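Ribonuclease (Chelonia mydas, PDB 2ZPO) probably cleaves single- and double-stranded RNA on the 3' side of pyrimidine nucleotides, as a secreted endonuclease of the pancreatic ribonuclease family. Local coordinates at residues A[22-30]-A[91-99]; A[39-48]-A[77-88]. All coordinates share one frame; numbering follows the deposited sequence.

Interaction 1 (A[22-30]-A[91-99]); sequences TRTYCNQMM and PCNYNGGTS. With GOL (glycerol), chain M; SO4 (sulfate ion), chain D.
Helix 22-30 lies across strand 94-99, the backbones coming near at Arg23 and Asn95, the short axes approaching to 6.3 Å and their directions 118° apart. Tyr94 carries most of the contact. Met30 crosses its ring at about a right angle, setting CG over the centre of one face, 3.7 Å from the ring centroid, in a CH-pi contact. The methionine chain bends at chi2 (-56°) and chi3 (-75°), which brings CE back to 3.6 Å from Tyr94 OH; an unbranched, flexible side chain suits this wrapping. SD stands farther above the same ring in a Met-aromatic contact. The phenol oxygen itself bonds to Lys41 O, so a tyrosine can offer a face to methionine and still satisfy its polar end.

Asn27 comes in at the edge of that ring, in its plane. Its OD1 accepts a hydrogen bond from Tyr94 N at 2.7 Å, with the donor in the carbonyl plane, giving a helix side chain a hold on the strand backbone. One water joins Asn27 O to Cys92 O. Beyond Tyr94, Cys26 CB packs on Tyr94 CB at 3.6 Å, while Thr22 CG2 lies 3.5 Å from Gly96 C. Any side chain at Gly96 would run into Cys26 SG and Thr22 CG2, which explains the glycine. At the solvent side, a sulfate, probably from the crystallisation liquor, takes Thr22 OG1 on its O1 (2.8 Å) and Thr98 OG1 on its O3. A helix packed on a long antiparallel strand and tied to the sheet through the Cys26-Cys81 disulfide is characteristic of the pancreatic ribonuclease fold.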
loop_
_atom_site.group_PDB
_atom_site.type_symbol
_atom_site.label_atom_id
_atom_site.label_comp_id
_atom_site.label_asym_id
_atom_site.label_seq_id
_atom_site.Cartn_x
_atom_site.Cartn_y
_atom_site.Cartn_z
ATOM N N THR A 22 -1.507 15.006 -4.998
ATOM C CA THR A 22 -1.742 13.734 -4.302
ATOM C C THR A 22 -3.211 13.304 -4.293
ATOM O O THR A 22 -3.521 12.122 -4.366
ATOM C CB THR A 22 -1.182 13.769 -2.880
ATOM O OG1 THR A 22 0.149 14.291 -2.910
ATOM C CG2 THR A 22 -1.156 12.372 -2.313
ATOM N N ARG A 23 -4.124 14.267 -4.247
ATOM C CA ARG A 23 -5.547 13.967 -4.278
ATOM C C ARG A 23 -5.854 13.245 -5.603
ATOM O O ARG A 23 -6.536 12.214 -5.612
ATOM C CB ARG A 23 -6.319 15.288 -4.155
ATOM C CG ARG A 23 -7.803 15.217 -4.245
ATOM C CD ARG A 23 -8.387 16.630 -4.449
ATOM N NE ARG A 23 -8.781 16.812 -5.855
ATOM C CZ ARG A 23 -8.174 17.592 -6.755
ATOM N NH1 ARG A 23 -7.114 18.340 -6.443
ATOM N NH2 ARG A 23 -8.654 17.642 -7.988
ATOM N N THR A 24 -5.319 13.770 -6.708
ATOM C CA THR A 24 -5.532 13.188 -8.029
ATOM C C THR A 24 -4.811 11.834 -8.160
ATOM O O THR A 24 -5.357 10.903 -8.738
ATOM C CB THR A 24 -5.068 14.118 -9.183
ATOM O OG1 THR A 24 -5.688 15.418 -9.073
ATOM C CG2 THR A 24 -5.435 13.525 -10.504
ATOM N N TYR A 25 -3.583 11.749 -7.650
ATOM C CA TYR A 25 -2.877 10.466 -7.562
ATOM C C TYR A 25 -3.813 9.419 -6.940
ATOM O O TYR A 25 -4.034 8.332 -7.490
ATOM C CB TYR A 25 -1.613 10.606 -6.712
ATOM C CG TYR A 25 -0.904 9.288 -6.530
ATOM C CD1 TYR A 25 -1.236 8.447 -5.469
ATOM C CD2 TYR A 25 0.081 8.876 -7.428
ATOM C CE1 TYR A 25 -0.589 7.237 -5.307
ATOM C CE2 TYR A 25 0.739 7.651 -7.292
ATOM C CZ TYR A 25 0.385 6.827 -6.232
ATOM O OH TYR A 25 1.026 5.609 -6.099
ATOM N N CYS A 26 -4.340 9.758 -5.768
ATOM C CA CYS A 26 -5.186 8.814 -5.036
ATOM C C CYS A 26 -6.458 8.428 -5.795
ATOM O O CYS A 26 -6.808 7.267 -5.901
ATOM C CB CYS A 26 -5.492 9.381 -3.662
ATOM S SG CYS A 26 -4.108 9.283 -2.530
ATOM N N ASN A 27 -7.133 9.430 -6.360
ATOM C CA ASN A 27 -8.328 9.172 -7.105
ATOM C C ASN A 27 -8.082 8.223 -8.291
ATOM O O ASN A 27 -8.819 7.256 -8.498
ATOM C CB ASN A 27 -8.920 10.510 -7.549
ATOM C CG ASN A 27 -9.587 11.257 -6.388
ATOM O OD1 ASN A 27 -10.013 10.636 -5.393
ATOM N ND2 ASN A 27 -9.721 12.580 -6.520
ATOM N N GLN A 28 -7.009 8.489 -9.028
ATOM C CA GLN A 28 -6.671 7.678 -10.192
ATOM C C GLN A 28 -6.221 6.271 -9.798
ATOM O O GLN A 28 -6.644 5.278 -10.377
ATOM C CB GLN A 28 -5.565 8.373 -11.003
ATOM C CG GLN A 28 -6.051 9.669 -11.646
ATOM C CD GLN A 28 -4.982 10.393 -12.493
ATOM O OE1 GLN A 28 -3.792 10.387 -12.179
ATOM N NE2 GLN A 28 -5.434 11.051 -13.562
ATOM N N MET A 29 -5.361 6.190 -8.795
ATOM C CA MET A 29 -4.695 4.912 -8.484
ATOM C C MET A 29 -5.672 3.964 -7.782
ATOM O O MET A 29 -5.676 2.757 -8.040
ATOM C CB MET A 29 -3.431 5.156 -7.647
ATOM C CG MET A 29 -2.298 5.835 -8.385
ATOM S SD MET A 29 -1.640 4.866 -9.765
ATOM C CE MET A 29 -1.423 3.272 -9.021
ATOM N N MET A 30 -6.526 4.516 -6.924
ATOM C CA MET A 30 -7.517 3.682 -6.232
ATOM C C MET A 30 -8.430 3.015 -7.243
ATOM O O MET A 30 -8.801 1.874 -7.075
ATOM C CB MET A 30 -8.308 4.509 -5.224
ATOM C CG MET A 30 -7.499 4.926 -3.983
ATOM S SD MET A 30 -6.733 3.562 -3.049
ATOM C CE MET A 30 -8.156 2.880 -2.200
ATOM N N PRO A 91 -19.555 7.918 -6.174
ATOM C CA PRO A 91 -18.145 8.168 -6.463
ATOM C C PRO A 91 -17.229 8.116 -5.270
ATOM O O PRO A 91 -17.613 8.528 -4.181
ATOM C CB PRO A 91 -18.127 9.613 -6.992
ATOM C CG PRO A 91 -19.484 9.942 -7.311
ATOM C CD PRO A 91 -20.407 9.071 -6.533
ATOM N N CYS A 92 -15.998 7.662 -5.493
ATOM C CA CYS A 92 -14.989 7.515 -4.469
ATOM C C CYS A 92 -13.977 8.633 -4.629
ATOM O O CYS A 92 -13.183 8.615 -5.574
ATOM C CB CYS A 92 -14.267 6.176 -4.663
ATOM S SG CYS A 92 -15.356 4.748 -4.678
ATOM N N ASN A 93 -14.019 9.616 -3.735
ATOM C CA ASN A 93 -13.054 10.723 -3.731
ATOM C C ASN A 93 -12.095 10.602 -2.572
ATOM O O ASN A 93 -12.511 10.310 -1.436
ATOM C CB ASN A 93 -13.775 12.067 -3.659
ATOM C CG ASN A 93 -14.553 12.352 -4.920
ATOM O OD1 ASN A 93 -13.961 12.564 -5.966
ATOM N ND2 ASN A 93 -15.877 12.340 -4.830
ATOM N N TYR A 94 -10.809 10.799 -2.848
ATOM C CA TYR A 94 -9.774 10.582 -1.840
ATOM C C TYR A 94 -8.996 11.838 -1.543
ATOM O O TYR A 94 -8.939 12.737 -2.374
ATOM C CB TYR A 94 -8.799 9.470 -2.300
ATOM C CG TYR A 94 -9.463 8.110 -2.316
ATOM C CD1 TYR A 94 -9.454 7.296 -1.172
ATOM C CD2 TYR A 94 -10.136 7.655 -3.445
ATOM C CE1 TYR A 94 -10.086 6.071 -1.163
ATOM C CE2 TYR A 94 -10.778 6.400 -3.451
ATOM C CZ TYR A 94 -10.751 5.620 -2.299
ATOM O OH TYR A 94 -11.382 4.387 -2.291
ATOM N N ASN A 95 -8.431 11.897 -0.336
ATOM C CA ASN A 95 -7.359 12.838 -0.023
ATOM C C ASN A 95 -6.113 11.987 0.220
ATOM O O ASN A 95 -6.206 10.781 0.414
ATOM C CB ASN A 95 -7.677 13.668 1.222
ATOM C CG ASN A 95 -8.896 14.563 1.034
ATOM O OD1 ASN A 95 -8.976 15.347 0.075
ATOM N ND2 ASN A 95 -9.858 14.434 1.938
ATOM N N GLY A 96 -4.941 12.610 0.182
ATOM C CA GLY A 96 -3.716 11.831 0.278
ATOM C C GLY A 96 -2.592 12.645 0.880
ATOM O O GLY A 96 -2.644 13.868 0.876
ATOM N N GLY A 97 -1.600 11.949 1.432
ATOM C CA GLY A 97 -0.352 12.555 1.863
ATOM C C GLY A 97 0.794 11.670 1.417
ATOM O O GLY A 97 0.590 10.499 1.102
ATOM N N THR A 98 2.007 12.228 1.397
ATOM C CA THR A 98 3.196 11.426 1.140
ATOM C C THR A 98 4.139 11.477 2.343
ATOM O O THR A 98 4.089 12.407 3.168
ATOM C CB THR A 98 3.924 11.861 -0.147
ATOM O OG1 THR A 98 4.388 13.221 -0.029
ATOM C CG2 THR A 98 3.006 11.763 -1.359
ATOM N N SER A 99 4.986 10.460 2.466
ATOM C CA SER A 99 5.957 10.403 3.569
ATOM C C SER A 99 7.090 9.467 3.184
ATOM O O SER A 99 7.089 8.883 2.075
ATOM C CB SER A 99 5.293 9.905 4.854
ATOM O OG SER A 99 4.741 8.619 4.618
HETATM C C1 GOL M . -1.796 17.772 -2.147
HETATM O O1 GOL M . -0.914 17.670 -3.250
HETATM C C2 GOL M . -3.000 16.844 -2.302
HETATM O O2 GOL M . -3.727 17.250 -3.432
HETATM C C3 GOL M . -3.905 16.828 -1.064
HETATM O O3 GOL M . -4.783 15.711 -1.084
HETATM S S SO4 D . 2.067 15.781 -0.105
HETATM O O1 SO4 D . 0.673 15.506 -0.475
HETATM O O2 SO4 D . 2.361 15.285 1.259
HETATM O O3 SO4 D . 2.948 15.189 -1.104
HETATM O O4 SO4 D . 2.287 17.236 -0.113
HETATM O O HOH W 1 -11.271 6.954 -7.182
HETATM O O HOH W 2 -10.812 14.097 -3.707
#

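Interaction 2 (A[39-48]-A[77-88]); sequences VCKFTNTFVH and ALTTCRLQGGSQ. With SO4 (sulfate ion), chain F; SO4 (sulfate ion), chain B.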
loop_
_atom_site.group_PDB
_atom_site.type_symbol
_atom_site.label_atom_id
_atom_site.label_comp_id
_atom_site.label_asym_id
_atom_site.label_seq_id
_atom_site.Cartn_x
_atom_site.Cartn_y
_atom_site.Cartn_z
ATOM N N VAL A 39 -17.277 -1.227 -4.073
ATOM C CA VAL A 39 -17.391 -0.155 -3.055
ATOM C C VAL A 39 -16.058 0.599 -2.920
ATOM O O VAL A 39 -15.015 0.095 -3.320
ATOM C CB VAL A 39 -17.781 -0.723 -1.661
ATOM C CG1 VAL A 39 -19.213 -1.296 -1.685
ATOM C CG2 VAL A 39 -16.802 -1.802 -1.216
ATOM N N CYS A 40 -16.105 1.800 -2.347
ATOM C CA CYS A 40 -14.891 2.584 -2.102
ATOM C C CYS A 40 -14.103 2.008 -0.929
ATOM O O CYS A 40 -14.624 1.974 0.191
ATOM C CB CYS A 40 -15.233 4.029 -1.761
ATOM S SG CYS A 40 -16.349 4.852 -2.873
ATOM N N LYS A 41 -12.876 1.533 -1.175
ATOM C CA LYS A 41 -11.979 1.172 -0.064
ATOM C C LYS A 41 -11.669 2.433 0.754
ATOM O O LYS A 41 -11.409 3.510 0.200
ATOM C CB LYS A 41 -10.704 0.496 -0.562
ATOM C CG LYS A 41 -9.784 -0.058 0.561
ATOM C CD LYS A 41 -8.661 -0.872 -0.029
ATOM C CE LYS A 41 -7.756 -1.416 1.075
ATOM N NZ LYS A 41 -6.416 -1.784 0.499
ATOM N N PHE A 42 -11.708 2.307 2.081
ATOM C CA PHE A 42 -11.569 3.475 2.944
ATOM C C PHE A 42 -10.170 4.104 2.927
ATOM O O PHE A 42 -10.040 5.332 2.862
ATOM C CB PHE A 42 -12.017 3.133 4.375
ATOM C CG PHE A 42 -13.513 3.126 4.549
ATOM C CD1 PHE A 42 -14.243 4.313 4.461
ATOM C CD2 PHE A 42 -14.195 1.939 4.812
ATOM C CE1 PHE A 42 -15.632 4.316 4.622
ATOM C CE2 PHE A 42 -15.585 1.933 4.977
ATOM C CZ PHE A 42 -16.299 3.129 4.879
ATOM N N THR A 43 -9.141 3.267 3.002
ATOM C CA THR A 43 -7.757 3.741 3.061
ATOM C C THR A 43 -6.844 2.752 2.386
ATOM O O THR A 43 -7.116 1.555 2.367
ATOM C CB THR A 43 -7.302 3.994 4.543
ATOM O OG1 THR A 43 -6.064 4.697 4.570
ATOM C CG2 THR A 43 -7.136 2.684 5.290
ATOM N N ASN A 44 -5.739 3.254 1.839
ATOM C CA ASN A 44 -4.756 2.392 1.208
ATOM C C ASN A 44 -3.434 3.131 1.077
ATOM O O ASN A 44 -3.416 4.318 0.747
ATOM C CB ASN A 44 -5.240 1.933 -0.170
ATOM C CG ASN A 44 -4.332 0.892 -0.787
ATOM O OD1 ASN A 44 -4.357 -0.263 -0.388
ATOM N ND2 ASN A 44 -3.538 1.293 -1.780
ATOM N N THR A 45 -2.347 2.438 1.401
ATOM C CA THR A 45 -1.011 2.957 1.188
ATOM C C THR A 45 -0.345 2.306 -0.026
ATOM O O THR A 45 -0.320 1.064 -0.169
ATOM C CB THR A 45 -0.131 2.742 2.440
ATOM O OG1 THR A 45 -0.697 3.476 3.545
ATOM C CG2 THR A 45 1.312 3.195 2.171
ATOM N N PHE A 46 0.236 3.152 -0.876
ATOM C CA PHE A 46 1.051 2.697 -1.993
ATOM C C PHE A 46 2.491 2.877 -1.593
ATOM O O PHE A 46 2.883 3.947 -1.105
ATOM C CB PHE A 46 0.738 3.528 -3.240
ATOM C CG PHE A 46 -0.662 3.311 -3.759
ATOM C CD1 PHE A 46 -0.960 2.177 -4.535
ATOM C CD2 PHE A 46 -1.694 4.205 -3.431
ATOM C CE1 PHE A 46 -2.279 1.964 -5.020
ATOM C CE2 PHE A 46 -3.000 4.001 -3.922
ATOM C CZ PHE A 46 -3.287 2.879 -4.707
ATOM N N VAL A 47 3.276 1.815 -1.758
ATOM C CA VAL A 47 4.692 1.868 -1.400
ATOM C C VAL A 47 5.474 2.029 -2.709
ATOM O O VAL A 47 5.284 1.244 -3.636
ATOM C CB VAL A 47 5.136 0.569 -0.664
ATOM C CG1 VAL A 47 6.586 0.674 -0.286
ATOM C CG2 VAL A 47 4.263 0.293 0.592
ATOM N N HIS A 48 6.381 3.016 -2.769
ATOM C CA HIS A 48 7.153 3.296 -4.004
ATOM C C HIS A 48 8.533 2.667 -3.915
ATOM O O HIS A 48 9.567 3.340 -3.812
ATOM C CB HIS A 48 7.201 4.806 -4.289
ATOM C CG HIS A 48 5.858 5.445 -4.171
ATOM N ND1 HIS A 48 4.758 4.971 -4.858
ATOM C CD2 HIS A 48 5.410 6.457 -3.382
ATOM C CE1 HIS A 48 3.697 5.694 -4.529
ATOM N NE2 HIS A 48 4.069 6.599 -3.636
ATOM N N ALA A 77 9.519 5.504 0.348
ATOM C CA ALA A 77 8.583 6.531 -0.120
ATOM C C ALA A 77 7.181 5.898 -0.129
ATOM O O ALA A 77 6.977 4.801 -0.669
ATOM C CB ALA A 77 8.951 6.988 -1.519
ATOM N N LEU A 78 6.212 6.604 0.447
ATOM C CA LEU A 78 4.819 6.142 0.573
ATOM C C LEU A 78 3.841 7.208 0.142
ATOM O O LEU A 78 4.106 8.405 0.316
ATOM C CB LEU A 78 4.496 5.815 2.034
ATOM C CG LEU A 78 5.389 4.855 2.799
ATOM C CD1 LEU A 78 4.878 4.720 4.208
ATOM C CD2 LEU A 78 5.437 3.477 2.120
ATOM N N THR A 79 2.719 6.779 -0.427
ATOM C CA THR A 79 1.566 7.668 -0.555
ATOM C C THR A 79 0.390 6.980 0.120
ATOM O O THR A 79 0.088 5.804 -0.169
ATOM C CB THR A 79 1.214 7.953 -2.019
ATOM O OG1 THR A 79 2.382 8.470 -2.669
ATOM C CG2 THR A 79 0.059 8.991 -2.129
ATOM N N THR A 80 -0.273 7.721 0.999
ATOM C CA THR A 80 -1.405 7.202 1.762
ATOM C C THR A 80 -2.653 7.931 1.319
ATOM O O THR A 80 -2.681 9.167 1.305
ATOM C CB THR A 80 -1.162 7.307 3.298
ATOM O OG1 THR A 80 0.102 6.707 3.611
ATOM C CG2 THR A 80 -2.234 6.584 4.039
ATOM N N CYS A 81 -3.669 7.154 0.939
ATOM C CA CYS A 81 -4.932 7.672 0.450
ATOM C C CYS A 81 -6.028 7.329 1.450
ATOM O O CYS A 81 -6.102 6.195 1.909
ATOM C CB CYS A 81 -5.265 7.033 -0.901
ATOM S SG CYS A 81 -3.971 7.266 -2.141
ATOM N N ARG A 82 -6.857 8.320 1.771
ATOM C CA ARG A 82 -7.977 8.155 2.700
ATOM C C ARG A 82 -9.225 8.754 2.051
ATOM O O ARG A 82 -9.195 9.853 1.520
ATOM C CB ARG A 82 -7.682 8.830 4.044
ATOM C CG ARG A 82 -6.764 8.001 4.953
ATOM C CD ARG A 82 -6.319 8.749 6.221
ATOM N NE ARG A 82 -7.403 8.992 7.185
ATOM C CZ ARG A 82 -7.737 8.169 8.188
ATOM N NH1 ARG A 82 -7.102 7.018 8.361
ATOM N NH2 ARG A 82 -8.740 8.495 9.008
ATOM N N LEU A 83 -10.309 7.983 2.091
ATOM C CA LEU A 83 -11.581 8.340 1.474
ATOM C C LEU A 83 -12.147 9.594 2.116
ATOM O O LEU A 83 -12.114 9.739 3.342
ATOM C CB LEU A 83 -12.570 7.198 1.672
ATOM C CG LEU A 83 -13.877 7.218 0.864
ATOM C CD1 LEU A 83 -13.644 7.046 -0.642
ATOM C CD2 LEU A 83 -14.796 6.139 1.380
ATOM N N GLN A 84 -12.634 10.502 1.280
ATOM C CA GLN A 84 -13.459 11.616 1.772
ATOM C C GLN A 84 -14.816 11.093 2.213
ATOM O O GLN A 84 -15.560 10.456 1.425
ATOM C CB GLN A 84 -13.668 12.680 0.706
ATOM C CG GLN A 84 -12.378 13.222 0.176
ATOM C CD GLN A 84 -12.536 14.526 -0.531
ATOM O OE1 GLN A 84 -13.507 14.759 -1.265
ATOM N NE2 GLN A 84 -11.556 15.404 -0.345
ATOM N N GLY A 85 -15.136 11.405 3.471
ATOM C CA GLY A 85 -16.338 10.926 4.196
ATOM C C GLY A 85 -16.352 9.419 4.280
ATOM O O GLY A 85 -15.293 8.785 4.380
ATOM N N GLY A 86 -17.536 8.837 4.406
ATOM C CA GLY A 86 -17.758 7.675 5.350
ATOM C C GLY A 86 -18.552 6.686 4.429
ATOM O O GLY A 86 -18.867 5.589 4.889
ATOM N N SER A 87 -18.940 7.072 3.208
ATOM C CA SER A 87 -19.811 6.204 2.424
ATOM C C SER A 87 -19.028 5.345 1.456
ATOM O O SER A 87 -18.136 5.847 0.760
ATOM C CB SER A 87 -20.846 7.025 1.673
ATOM O OG SER A 87 -21.624 6.160 0.824
ATOM N N GLN A 88 -19.357 4.066 1.465
ATOM C CA GLN A 88 -18.850 3.073 0.524
ATOM C C GLN A 88 -19.384 3.204 -0.916
ATOM O O GLN A 88 -18.873 2.524 -1.802
ATOM C CB GLN A 88 -19.187 1.640 1.013
ATOM C CG GLN A 88 -20.691 1.359 1.156
ATOM C CD GLN A 88 -21.064 -0.117 1.234
ATOM O OE1 GLN A 88 -22.171 -0.498 0.853
ATOM N NE2 GLN A 88 -20.153 -0.950 1.731
HETATM S S SO4 F . -8.648 11.996 7.631
HETATM O O1 SO4 F . -8.869 11.169 6.447
HETATM O O2 SO4 F . -9.404 13.240 7.512
HETATM O O3 SO4 F . -9.096 11.270 8.819
HETATM O O4 SO4 F . -7.228 12.318 7.750
HETATM S S SO4 B . -4.476 -5.533 2.804
HETATM O O1 SO4 B . -4.954 -4.611 1.778
HETATM O O2 SO4 B . -5.417 -5.616 3.921
HETATM O O3 SO4 B . -4.281 -6.897 2.260
HETATM O O4 SO4 B . -3.233 -5.025 3.353
HETATM O O HOH W 3 11.235 3.863 -1.585
#
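His48 and Thr79 meet beside an antiparallel strand pair, 43-47 with 77-83, in the curved sheet of the ribonuclease A fold. In its tightly packed part, Asn44 with Cys81 and Phe46 with Thr79 are hydrogen-bonded pairs, Phe46 N reaching Thr79 O at 2.7 Å. Cys81 SG sits at the edge of the Phe46 ring, whose face carries Asn44 ND2, itself bonded to Gln10 O. Val47 CG2 lies alongside Leu78 CD2 at 3.7 Å, branched chains filling the face that Tyr115 covers.

Toward 83-88 the contact loosens into exposed loop, though Cys40 CB still touches Leu83 CD1. On the exposed side Arg82 holds a sulfate, probably from the crystallisation liquor, through NE and NH2, as suits a long cationic chain at a probable substrate-binding position. Lys41, extended, gives NZ to Asn44 OD1 at 2.7 Å; both are probable substrate-binding residues.

With CG anti to its carbonyl carbon (chi1 -47°), His48 brings the NE2 edge of its ring to the neighbouring strand. Replacing it with an alanine would probably cost Thr79 OG1 one of its two partners, leaving it to Arg16, take the imidazole bond from Asp13 O, and open a gap beside Ala77. The His48 NE2 to Thr79 OG1 hydrogen bond, 2.7 Å long and nearly straight at 174°, runs in the plane of the imidazole.

In the fold
Both contacts meet on strand neighbours of one sheet: 94-108 in interaction 1 pairs with 69-83 in interaction 2, and helix 22-32 leads along the chain to strand 43-47. Two disulfides, Cys26-Cys81 and Cys40-Cys92, join them covalently, and Tyr94 also packs on Leu83. Both are partly buried; the centre of interaction 2 lies nearer that of the chain (about 9 Å against 12 Å), and each mixes polar and apolar groups inside and at its margins. Interaction 1 sets a helix on a strand, so side chains do the work and a single direct hydrogen bond spans it; interaction 2 is strand pairing, ruled by backbone hydrogen bonds, buries about twice the surface, and contains most of the probable substrate-binding residues, with Asn44 close to His11.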